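Endoglucanase (Ruminococcus champanellensis, PDB 6WQV) probably hydrolyses internal beta-1,4 links of cellulose and related plant polysaccharides, as a broad-specificity endoglucanase of glycoside hydrolase family 5. Local coordinates at residues 180-185 with 222-227; 236-241 with 275-280; 323-326 with 331-334; 333-338 with 343-348. One frame throughout, in Å; residues are numbered along the deposited sequence. Where two conformers were deposited one is given.

Contact 1 of 4, residues 180-185 with 222-227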
# COMPACT_ATOMS: atom_id res chain seq x y z
N GLU A 180 6.32 -5.53 -22.36
CA GLU A 180 7.14 -4.33 -22.21
C GLU A 180 6.87 -3.64 -20.88
O GLU A 180 7.81 -3.23 -20.19
CB GLU A 180 6.87 -3.40 -23.39
CG GLU A 180 7.60 -2.07 -23.33
CD GLU A 180 7.38 -1.22 -24.57
OE1 GLU A 180 7.22 -1.78 -25.67
OE2 GLU A 180 7.36 0.03 -24.43
N ALA A 181 5.60 -3.51 -20.49
CA ALA A 181 5.30 -2.83 -19.23
C ALA A 181 5.87 -3.60 -18.04
O ALA A 181 6.37 -2.99 -17.09
CB ALA A 181 3.79 -2.68 -19.07
N ARG A 182 5.75 -4.93 -18.06
CA ARG A 182 6.25 -5.71 -16.94
C ARG A 182 7.76 -5.60 -16.84
O ARG A 182 8.32 -5.52 -15.74
CB ARG A 182 5.77 -7.16 -17.08
CG ARG A 182 4.24 -7.24 -17.09
CD ARG A 182 3.70 -8.67 -17.12
NE ARG A 182 4.04 -9.45 -18.30
CZ ARG A 182 3.26 -9.61 -19.37
NH1 ARG A 182 2.08 -9.01 -19.45
NH2 ARG A 182 3.68 -10.37 -20.37
N GLN A 183 8.45 -5.57 -17.99
CA GLN A 183 9.89 -5.36 -17.99
C GLN A 183 10.24 -4.01 -17.39
O GLN A 183 11.09 -3.91 -16.49
CB GLN A 183 10.43 -5.42 -19.42
CG GLN A 183 10.53 -6.80 -20.04
CD GLN A 183 10.91 -6.73 -21.51
OE1 GLN A 183 10.73 -5.70 -22.16
NE2 GLN A 183 11.45 -7.82 -22.03
N VAL A 184 9.63 -2.94 -17.90
CA VAL A 184 9.97 -1.59 -17.46
C VAL A 184 9.76 -1.42 -15.96
O VAL A 184 10.54 -0.75 -15.28
CB VAL A 184 9.19 -0.56 -18.29
CG1 VAL A 184 9.38 0.83 -17.74
CG2 VAL A 184 9.65 -0.60 -19.75
N ILE A 185 8.70 -2.04 -15.41
CA ILE A 185 8.45 -1.95 -13.97
C ILE A 185 9.60 -2.53 -13.16
O ILE A 185 9.94 -2.00 -12.09
CB ILE A 185 7.07 -2.58 -13.64
CG1 ILE A 185 5.96 -1.63 -14.13
CG2 ILE A 185 6.96 -2.89 -12.16
CD1 ILE A 185 4.60 -2.26 -14.24
N VAL A 222 3.83 -12.59 -12.21
CA VAL A 222 4.86 -13.22 -11.39
C VAL A 222 6.03 -13.69 -12.26
O VAL A 222 7.20 -13.47 -11.92
CB VAL A 222 4.26 -14.37 -10.56
CG1 VAL A 222 5.36 -15.19 -9.89
CG2 VAL A 222 3.30 -13.83 -9.51
N ASN A 223 5.73 -14.35 -13.38
CA ASN A 223 6.79 -14.93 -14.20
C ASN A 223 7.73 -13.86 -14.74
O ASN A 223 8.93 -14.13 -14.91
CB ASN A 223 6.19 -15.76 -15.33
CG ASN A 223 5.61 -17.08 -14.83
OD1 ASN A 223 5.96 -17.54 -13.75
ND2 ASN A 223 4.73 -17.68 -15.62
N ASP A 224 7.23 -12.66 -14.99
CA ASP A 224 8.05 -11.58 -15.55
C ASP A 224 8.64 -10.67 -14.49
O ASP A 224 9.41 -9.76 -14.84
CB ASP A 224 7.21 -10.74 -16.52
CG ASP A 224 6.95 -11.45 -17.84
OD1 ASP A 224 7.24 -12.66 -17.94
OD2 ASP A 224 6.45 -10.79 -18.78
N PHE A 225 8.31 -10.88 -13.22
CA PHE A 225 8.81 -10.06 -12.13
C PHE A 225 10.23 -10.45 -11.75
O PHE A 225 10.56 -11.64 -11.65
CB PHE A 225 7.89 -10.22 -10.91
CG PHE A 225 8.33 -9.44 -9.69
CD1 PHE A 225 8.01 -8.10 -9.55
CD2 PHE A 225 9.06 -10.06 -8.68
CE1 PHE A 225 8.41 -7.39 -8.44
CE2 PHE A 225 9.46 -9.35 -7.57
CZ PHE A 225 9.15 -8.01 -7.45
N VAL A 226 11.08 -9.45 -11.52
CA VAL A 226 12.44 -9.63 -11.04
C VAL A 226 12.59 -8.82 -9.75
O VAL A 226 12.40 -7.60 -9.76
CB VAL A 226 13.47 -9.17 -12.09
CG1 VAL A 226 14.89 -9.22 -11.52
CG2 VAL A 226 13.38 -10.00 -13.36
N LEU A 227 12.93 -9.48 -8.66
CA LEU A 227 13.19 -8.74 -7.42
C LEU A 227 14.46 -7.92 -7.61
O LEU A 227 15.47 -8.46 -8.10
CB LEU A 227 13.36 -9.71 -6.26
CG LEU A 227 13.26 -9.12 -4.85
CD1 LEU A 227 11.85 -8.67 -4.52
CD2 LEU A 227 13.77 -10.15 -3.84
O HOH W 1 5.95 -12.27 -20.99
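Arg182 and Asp224 meet in a side-on salt bridge in which two nitrogens of the guanidinium converge on a single oxygen. NE gives Asp224 OD2 the shorter and straighter bond, 2.8 Å at 165°. NH2 of the same arginine reaches Asp224 OD2 at 3.2 Å along a more bent path. That oxygen lies almost in the guanidinium plane, but both donors approach it from the same face of the carboxylate, above its plane, the two planes being turned 44° apart. A water bridges the pair, accepting from Arg182 NH2 at 3.0 Å and lying 2.7 Å from Asp224 OD2, to which it probably donates. Behind the charges the side-chain stems also touch, Arg182 CB lying 3.9 Å from Asp224 CB.

The arginine chain runs straight through CG and then bends about the CG-CD bond (chi3 -63°), which turns the NE edge to the acid. Its remaining nitrogen, NH1, bonds to the carbonyl of Gly176, so the group is held from both ends and its rotation is probably restricted. One turn further along the helix, the side-chain amide of Asn186 grips the loop's backbone, ND2 donating to Asp224 O and OD1 accepting from Val226 N.

The bridge lies at the surface of the TIM barrel, tying the first turn of helix 179-197 to the exit of the short helix 219-223. Beneath it the loop turns inward, where Phe225 packs on Val238 of strand 236-241 and on Phe277 of helix 263-278.

Contact 2 of 4, residues 236-241 with 275-280. With GLC (alpha-D-glucopyranose), chain E.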
# COMPACT_ATOMS: atom_id res chain seq x y z
N LEU A 236 13.91 -6.97 1.25
CA LEU A 236 12.88 -6.60 0.29
C LEU A 236 11.63 -7.46 0.45
O LEU A 236 11.72 -8.67 0.69
CB LEU A 236 13.40 -6.73 -1.15
CG LEU A 236 14.62 -5.88 -1.48
CD1 LEU A 236 15.02 -6.06 -2.95
CD2 LEU A 236 14.41 -4.41 -1.17
N ILE A 237 10.48 -6.81 0.29
CA ILE A 237 9.17 -7.42 0.43
C ILE A 237 8.34 -7.07 -0.80
O ILE A 237 8.31 -5.92 -1.23
CB ILE A 237 8.46 -6.87 1.68
CG1 ILE A 237 9.30 -7.10 2.94
CG2 ILE A 237 7.07 -7.48 1.83
CD1 ILE A 237 8.91 -6.18 4.09
N VAL A 238 7.62 -8.05 -1.33
CA VAL A 238 6.69 -7.81 -2.43
C VAL A 238 5.32 -7.46 -1.87
O VAL A 238 4.84 -8.09 -0.92
CB VAL A 238 6.61 -9.03 -3.37
CG1 VAL A 238 5.51 -8.83 -4.41
CG2 VAL A 238 7.96 -9.26 -4.05
N ASP A 239 4.68 -6.45 -2.46
CA ASP A 239 3.32 -6.06 -2.09
C ASP A 239 2.35 -6.55 -3.16
O ASP A 239 2.46 -6.17 -4.34
CB ASP A 239 3.18 -4.55 -1.92
CG ASP A 239 1.80 -4.14 -1.38
OD1 ASP A 239 0.89 -5.00 -1.29
OD2 ASP A 239 1.61 -2.95 -1.06
N ILE A 240 1.40 -7.38 -2.75
CA ILE A 240 0.29 -7.81 -3.58
C ILE A 240 -0.99 -7.24 -2.98
O ILE A 240 -1.22 -7.38 -1.77
CB ILE A 240 0.21 -9.35 -3.63
CG1 ILE A 240 1.47 -9.95 -4.29
CG2 ILE A 240 -1.07 -9.78 -4.33
CD1 ILE A 240 1.76 -9.49 -5.71
N HIS A 241 -1.81 -6.59 -3.80
CA HIS A 241 -3.17 -6.25 -3.39
C HIS A 241 -4.08 -7.38 -3.84
O HIS A 241 -3.97 -7.88 -4.97
CB HIS A 241 -3.63 -4.93 -4.02
CG HIS A 241 -2.72 -3.77 -3.75
ND1 HIS A 241 -3.00 -2.50 -4.20
CD2 HIS A 241 -1.53 -3.69 -3.11
CE1 HIS A 241 -2.02 -1.68 -3.86
NE2 HIS A 241 -1.12 -2.38 -3.19
N ASN A 275 2.73 -19.46 -2.89
CA ASN A 275 3.55 -20.27 -3.77
C ASN A 275 4.43 -19.41 -4.66
O ASN A 275 5.55 -19.82 -5.00
CB ASN A 275 2.68 -21.17 -4.64
CG ASN A 275 2.11 -22.34 -3.89
OD1 ASN A 275 2.60 -22.72 -2.83
ND2 ASN A 275 1.05 -22.93 -4.44
N SER A 276 3.94 -18.23 -5.07
CA SER A 276 4.69 -17.37 -5.98
C SER A 276 5.87 -16.70 -5.29
O SER A 276 6.90 -16.45 -5.94
CB SER A 276 3.75 -16.31 -6.56
OG SER A 276 2.74 -16.89 -7.37
N PHE A 277 5.74 -16.39 -4.00
CA PHE A 277 6.72 -15.57 -3.29
C PHE A 277 7.23 -16.23 -2.01
O PHE A 277 8.38 -16.67 -1.96
CB PHE A 277 6.13 -14.19 -3.03
CG PHE A 277 5.80 -13.44 -4.30
CD1 PHE A 277 6.82 -12.98 -5.12
CD2 PHE A 277 4.49 -13.23 -4.68
CE1 PHE A 277 6.53 -12.31 -6.29
CE2 PHE A 277 4.20 -12.56 -5.86
CZ PHE A 277 5.23 -12.10 -6.66
N GLY A 278 6.39 -16.30 -0.97
CA GLY A 278 6.88 -16.79 0.32
C GLY A 278 7.52 -18.16 0.24
O GLY A 278 8.55 -18.41 0.88
N ALA A 279 6.93 -19.08 -0.53
CA ALA A 279 7.49 -20.42 -0.65
C ALA A 279 8.84 -20.43 -1.34
O ALA A 279 9.62 -21.38 -1.13
CB ALA A 279 6.52 -21.33 -1.41
N LYS A 280 9.14 -19.43 -2.17
CA LYS A 280 10.42 -19.29 -2.84
C LYS A 280 11.40 -18.43 -2.06
O LYS A 280 12.43 -18.02 -2.62
CB LYS A 280 10.23 -18.63 -4.21
CG LYS A 280 9.67 -19.49 -5.33
CD LYS A 280 8.59 -20.42 -4.84
CE LYS A 280 8.07 -21.28 -5.98
NZ LYS A 280 6.84 -22.01 -5.58
C1 GLC E . -6.03 -0.20 -5.35
C2 GLC E . -5.64 1.21 -4.96
C3 GLC E . -6.51 1.99 -4.07
C4 GLC E . -7.96 1.83 -4.47
C5 GLC E . -8.29 0.37 -4.33
C6 GLC E . -9.76 0.03 -4.47
O1 GLC E . -5.55 -1.21 -4.56
O2 GLC E . -4.26 1.15 -4.48
O3 GLC E . -6.10 3.41 -4.20
O4 GLC E . -8.77 2.66 -3.62
O5 GLC E . -7.55 -0.39 -5.37
O6 GLC E . -10.22 0.32 -5.71
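One face of the Phe277 ring is covered by Val238, whose CG1 stands 4.1 Å from the ring centroid and 14° off the ring normal, a CH-pi contact shifted toward the rim. The other valine methyl joins it, CG2 lying 4.0 Å from Phe277 CD1, so both branches of the fork bear on the ring. Ile240 comes obliquely to the same phenyl group, its CD1 3.9 Å from Phe277 CE2. The second flat group, the His241 imidazole, has the carboxylate carbon of Asp239 near its plane at one part of the edge. At ND1 it shares a 2.9 Å hydrogen bond with O1 of the bound glucose.

Strand 236-241 and helix 263-278 belong to one beta-alpha-beta unit of the (beta/alpha)8 barrel, the helix leading on to the parallel neighbour strand 284-289. Alternation along the strand divides the work: Val238 and Ile240 face the helix layer, while Asp239 and His241 are turned to the barrel interior, where His241 lines the glycan pocket beside Gln288. Placing CG anti to its carbonyl carbon (chi1 -62°) lets Phe277 drop from the helix onto the strand, where Val284 and Val222 also touch it. Without the ring, as with an alanine here, Val238 and Ile240 would probably lose their aromatic partner and a gap would open between strand and helix. After a wider, pi-type turn at 275-278, Lys280 curls back so that its NZ bonds to Asn275 O at 2.6 Å.

Contact 3 of 4, residues 323-326 with 331-334. With BGC (beta-D-glucopyranose), chain B; GLC (alpha-D-glucopyranose), chain E; EDO (1,2-ethanediol), chain I.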
# COMPACT_ATOMS: atom_id res chain seq x y z
N ASN A 323 -11.18 3.51 3.34
CA ASN A 323 -11.37 4.80 2.71
C ASN A 323 -12.46 5.64 3.37
O ASN A 323 -12.91 6.63 2.78
CB ASN A 323 -11.65 4.65 1.21
CG ASN A 323 -12.97 3.99 0.91
OD1 ASN A 323 -13.69 3.55 1.82
ND2 ASN A 323 -13.32 3.92 -0.37
N ASN A 324 -12.90 5.26 4.57
CA ASN A 324 -13.81 6.09 5.37
C ASN A 324 -15.16 6.31 4.67
O ASN A 324 -15.83 7.30 4.93
CB ASN A 324 -13.15 7.43 5.74
CG ASN A 324 -13.90 8.17 6.82
OD1 ASN A 324 -14.29 7.58 7.83
ND2 ASN A 324 -14.09 9.47 6.63
N ALA A 325 -15.57 5.38 3.80
CA ALA A 325 -16.81 5.51 3.04
C ALA A 325 -17.72 4.32 3.37
O ALA A 325 -17.29 3.17 3.28
CB ALA A 325 -16.51 5.55 1.54
N PHE A 326 -18.96 4.62 3.74
CA PHE A 326 -19.89 3.62 4.27
C PHE A 326 -21.11 3.40 3.39
O PHE A 326 -21.39 2.26 3.01
CB PHE A 326 -20.28 4.00 5.73
CG PHE A 326 -19.08 4.09 6.60
CD1 PHE A 326 -18.53 2.96 7.16
CD2 PHE A 326 -18.42 5.30 6.77
CE1 PHE A 326 -17.37 3.02 7.90
CE2 PHE A 326 -17.25 5.37 7.51
CZ PHE A 326 -16.73 4.23 8.07
N GLU A 331 -17.08 3.34 -3.84
CA GLU A 331 -16.56 2.16 -3.15
C GLU A 331 -16.60 2.40 -1.65
O GLU A 331 -15.96 3.33 -1.15
CB GLU A 331 -15.13 1.89 -3.60
CG GLU A 331 -15.04 1.52 -5.07
CD GLU A 331 -13.62 1.29 -5.58
OE1 GLU A 331 -12.65 1.33 -4.78
OE2 GLU A 331 -13.48 1.05 -6.80
N ASN A 332 -17.35 1.58 -0.93
CA ASN A 332 -17.51 1.76 0.51
C ASN A 332 -16.66 0.75 1.26
O ASN A 332 -17.13 -0.32 1.66
CB ASN A 332 -18.98 1.66 0.87
CG ASN A 332 -19.80 2.77 0.28
OD1 ASN A 332 -19.50 3.95 0.48
ND2 ASN A 332 -20.83 2.41 -0.47
N PHE A 333 -15.41 1.12 1.49
CA PHE A 333 -14.46 0.29 2.22
C PHE A 333 -14.22 0.77 3.65
O PHE A 333 -13.28 0.31 4.30
CB PHE A 333 -13.13 0.21 1.46
CG PHE A 333 -13.16 -0.70 0.25
CD1 PHE A 333 -13.26 -2.07 0.40
CD2 PHE A 333 -13.01 -0.18 -1.03
CE1 PHE A 333 -13.26 -2.91 -0.71
CE2 PHE A 333 -13.00 -1.01 -2.14
CZ PHE A 333 -13.13 -2.38 -1.97
N GLY A 334 -15.07 1.66 4.16
CA GLY A 334 -14.86 2.17 5.50
C GLY A 334 -14.97 1.10 6.56
O GLY A 334 -15.74 0.14 6.45
C2 BGC B . -10.79 3.88 -3.46
C3 BGC B . -11.76 4.70 -4.23
C4 BGC B . -11.09 5.78 -5.05
C5 BGC B . -10.02 5.20 -5.95
C6 BGC B . -9.19 6.19 -6.68
C1 BGC B . -9.71 3.29 -4.36
O2 BGC B . -11.47 2.81 -2.76
O3 BGC B . -12.71 5.31 -3.29
O4 BGC B . -12.07 6.41 -5.95
O5 BGC B . -9.07 4.39 -5.13
O6 BGC B . -8.36 5.52 -7.64
C1 GLC E . -6.03 -0.20 -5.35
C2 GLC E . -5.64 1.21 -4.96
C3 GLC E . -6.51 1.99 -4.07
C4 GLC E . -7.96 1.83 -4.47
C5 GLC E . -8.29 0.37 -4.33
C6 GLC E . -9.76 0.03 -4.47
O1 GLC E . -5.55 -1.21 -4.56
O2 GLC E . -4.26 1.15 -4.48
O3 GLC E . -6.10 3.41 -4.20
O4 GLC E . -8.77 2.66 -3.62
O5 GLC E . -7.55 -0.39 -5.37
O6 GLC E . -10.22 0.32 -5.71
C1 EDO I . -20.61 8.35 4.43
O1 EDO I . -19.63 7.37 4.05
C2 EDO I . -21.93 7.65 4.69
O2 EDO I . -22.34 7.01 3.48
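Asn323 OD1 takes two backbone N-H groups from opposite faces of its amide: Phe333 N at 3.0 Å, tilted 28° from the carbonyl plane, and Ala325 N at 3.3 Å. The second bond makes an Asx turn, just after the last strand of the TIM barrel, and the first ties that turn to the returning limb of the loop. On the other amide arm, ND2 of Asn323 gives Glu331 O a bond of 2.8 Å and also reaches the sugar, bonding to O3 of a beta-glucose residue and weakly to its O2. The amide gets there by taking the crowded position between backbone N and carbonyl carbon (chi1 67°).

Glu331, extended beyond CG, puts OE1 between two sugars of the bound glycan and accepts a hydrogen bond from a hydroxyl of each: O2 of the beta-glucose and O6 of the neighbouring alpha-glucose. The Phe333 ring turns its edge to that same O2 and meets the rings of Tyr243 and Trp321.

Farther from the pocket, Gly334 N donates to Ala325 O at 2.8 Å. Phe326 and the Ala325 carbonyl together leave no room for a beta carbon on Gly334; Phe326 CE1 lies 3.4 Å from Gly334 C.

Contact 4 of 4, residues 333-338 with 343-348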
# COMPACT_ATOMS: atom_id res chain seq x y z
N PHE A 333 -15.41 1.12 1.49
CA PHE A 333 -14.46 0.29 2.22
C PHE A 333 -14.22 0.77 3.65
O PHE A 333 -13.28 0.31 4.30
CB PHE A 333 -13.13 0.21 1.46
CG PHE A 333 -13.16 -0.70 0.25
CD1 PHE A 333 -13.26 -2.07 0.40
CD2 PHE A 333 -13.01 -0.18 -1.03
CE1 PHE A 333 -13.26 -2.91 -0.71
CE2 PHE A 333 -13.00 -1.01 -2.14
CZ PHE A 333 -13.13 -2.38 -1.97
N GLY A 334 -15.07 1.66 4.16
CA GLY A 334 -14.86 2.17 5.50
C GLY A 334 -14.97 1.10 6.56
O GLY A 334 -15.74 0.14 6.45
N LEU A 335 -14.19 1.28 7.62
CA LEU A 335 -14.22 0.39 8.78
C LEU A 335 -14.27 1.26 10.03
O LEU A 335 -15.17 1.10 10.86
CB LEU A 335 -13.01 -0.54 8.77
CG LEU A 335 -13.01 -1.72 9.73
CD1 LEU A 335 -14.12 -2.71 9.40
CD2 LEU A 335 -11.67 -2.43 9.67
N LEU A 336 -13.34 2.21 10.14
CA LEU A 336 -13.38 3.24 11.17
C LEU A 336 -14.13 4.45 10.63
O LEU A 336 -13.75 5.01 9.59
CB LEU A 336 -11.96 3.68 11.54
CG LEU A 336 -11.86 4.85 12.54
CD1 LEU A 336 -12.49 4.48 13.86
CD2 LEU A 336 -10.39 5.25 12.71
N ASN A 337 -15.19 4.86 11.32
CA ASN A 337 -15.84 6.13 11.01
C ASN A 337 -15.01 7.21 11.69
O ASN A 337 -15.05 7.36 12.91
CB ASN A 337 -17.29 6.11 11.47
CG ASN A 337 -18.04 7.35 11.05
OD1 ASN A 337 -17.48 8.44 10.98
ND2 ASN A 337 -19.33 7.19 10.78
N ARG A 338 -14.22 7.95 10.90
CA ARG A 338 -13.21 8.83 11.48
C ARG A 338 -13.83 10.01 12.22
O ARG A 338 -13.27 10.48 13.21
CB ARG A 338 -12.24 9.30 10.40
CG ARG A 338 -11.39 8.19 9.79
CD ARG A 338 -10.43 8.72 8.76
NE ARG A 338 -10.08 7.68 7.81
CZ ARG A 338 -9.38 7.90 6.70
NH1 ARG A 338 -8.92 9.11 6.43
NH2 ARG A 338 -9.14 6.90 5.88
N TRP A 343 -16.11 2.18 15.31
CA TRP A 343 -16.00 1.06 14.38
C TRP A 343 -17.41 0.77 13.86
O TRP A 343 -18.29 0.34 14.62
CB TRP A 343 -15.40 -0.16 15.07
CG TRP A 343 -13.96 0.02 15.48
CD1 TRP A 343 -13.48 0.08 16.75
CD2 TRP A 343 -12.83 0.16 14.61
NE1 TRP A 343 -12.12 0.24 16.73
CE2 TRP A 343 -11.69 0.30 15.43
CE3 TRP A 343 -12.66 0.19 13.22
CZ2 TRP A 343 -10.41 0.46 14.91
CZ3 TRP A 343 -11.39 0.35 12.71
CH2 TRP A 343 -10.28 0.48 13.55
N GLN A 344 -17.63 1.04 12.58
CA GLN A 344 -18.98 0.98 12.03
C GLN A 344 -19.45 -0.46 11.84
O GLN A 344 -20.66 -0.71 11.81
CB GLN A 344 -19.01 1.72 10.69
CG GLN A 344 -20.39 1.95 10.12
CD GLN A 344 -20.74 3.43 10.01
OE1 GLN A 344 -20.20 4.27 10.73
NE2 GLN A 344 -21.63 3.75 9.07
N TYR A 345 -18.52 -1.40 11.70
CA TYR A 345 -18.84 -2.81 11.48
C TYR A 345 -18.12 -3.65 12.53
O TYR A 345 -17.14 -4.35 12.23
CB TYR A 345 -18.46 -3.21 10.06
CG TYR A 345 -19.05 -2.28 9.01
CD1 TYR A 345 -20.42 -2.25 8.78
CD2 TYR A 345 -18.24 -1.45 8.26
CE1 TYR A 345 -20.97 -1.40 7.82
CE2 TYR A 345 -18.77 -0.60 7.30
CZ TYR A 345 -20.14 -0.58 7.09
OH TYR A 345 -20.67 0.26 6.14
N PRO A 346 -18.58 -3.58 13.78
CA PRO A 346 -17.85 -4.28 14.86
C PRO A 346 -17.75 -5.79 14.67
O PRO A 346 -16.73 -6.37 15.08
CB PRO A 346 -18.64 -3.90 16.12
CG PRO A 346 -20.01 -3.47 15.60
CD PRO A 346 -19.73 -2.81 14.28
N GLU A 347 -18.76 -6.44 14.09
CA GLU A 347 -18.68 -7.89 13.91
C GLU A 347 -17.61 -8.25 12.89
O GLU A 347 -16.96 -9.30 13.01
CB GLU A 347 -20.04 -8.43 13.46
CG GLU A 347 -21.14 -8.36 14.51
CD GLU A 347 -22.37 -9.14 14.10
OE1 GLU A 347 -22.28 -9.97 13.18
OE2 GLU A 347 -23.44 -8.91 14.71
N LEU A 348 -17.42 -7.40 11.89
CA LEU A 348 -16.38 -7.64 10.90
C LEU A 348 -15.00 -7.40 11.49
O LEU A 348 -14.08 -8.20 11.26
CB LEU A 348 -16.62 -6.73 9.69
CG LEU A 348 -15.55 -6.71 8.60
CD1 LEU A 348 -15.33 -8.09 8.02
CD2 LEU A 348 -15.97 -5.73 7.51
O HOH W 2 -15.72 -1.46 11.85
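Leu336 and Trp343 form a non-hydrogen-bonded antiparallel pair, their CA atoms 4.7 Å apart, and next to it Gln344 N donates to Leu335 O, 3.0 Å away, from almost straight ahead of the carbonyl. Both side chains of the pair stand on the same face of the hairpin. There the indole receives Leu336 CD1 over its six-membered ring, 4.3 Å from the centroid and 7° off the normal, a CH-pi contact. Closer in, Leu336 CB lies 3.6 Å from Trp343 CZ3. Leu335 meets the same ring from another direction, with CG beside CZ3, and sends its CD1 on to Leu348 CD2 at 4.0 Å.

Strands 336-337 and 342-343 make a short beta hairpin that follows the eighth strand of the (beta/alpha)8 barrel and hands the chain to its final helix, 346-353. Lys65 and Val66 of helix 60-68 lie against Leu336, while Leu348 rests on helix 297-313. Tyr345, at the N-cap position, turns its ring edge to Gly334 O and carries a cation-pi contact with Arg300. At the open end of the hairpin a water gives a hydrogen bond to Leu335 O and takes one from Tyr345 N.

Beyond the strand pair two side-chain amides meet, Asn337 ND2 donating to Gln344 OE1 in a nearly straight bond of 3.0 Å, their planes 38° apart. With CG anti to the backbone N (chi1 -175°), the Asn337 amide reaches across to Gln344. Shortening Asn337 to an alanine removes this donor and would probably leave the Gln344 amide freer to turn.

In the fold
Along the chain the contacts come in numerical order through one TIM barrel. Contacts 1 and 2 are neighbours, their centres 14 Å apart, and they touch through the side chains of Val222, Phe225 and Leu227, joining a surface salt bridge to the core behind strand 236-241. Contacts 3 and 4 form the second pair, with centres 9 Å apart; they share Phe333 and Gly334, so the loop after strand 318-322 runs directly into the terminal hairpin. The two pairs are well separated, contacts 1 and 4 having centres 36 Å apart. The bound glycan links them: contacts 2 and 3, whose nearest atoms lie about 10 Å apart, hold the same glucose through His241 and Glu331.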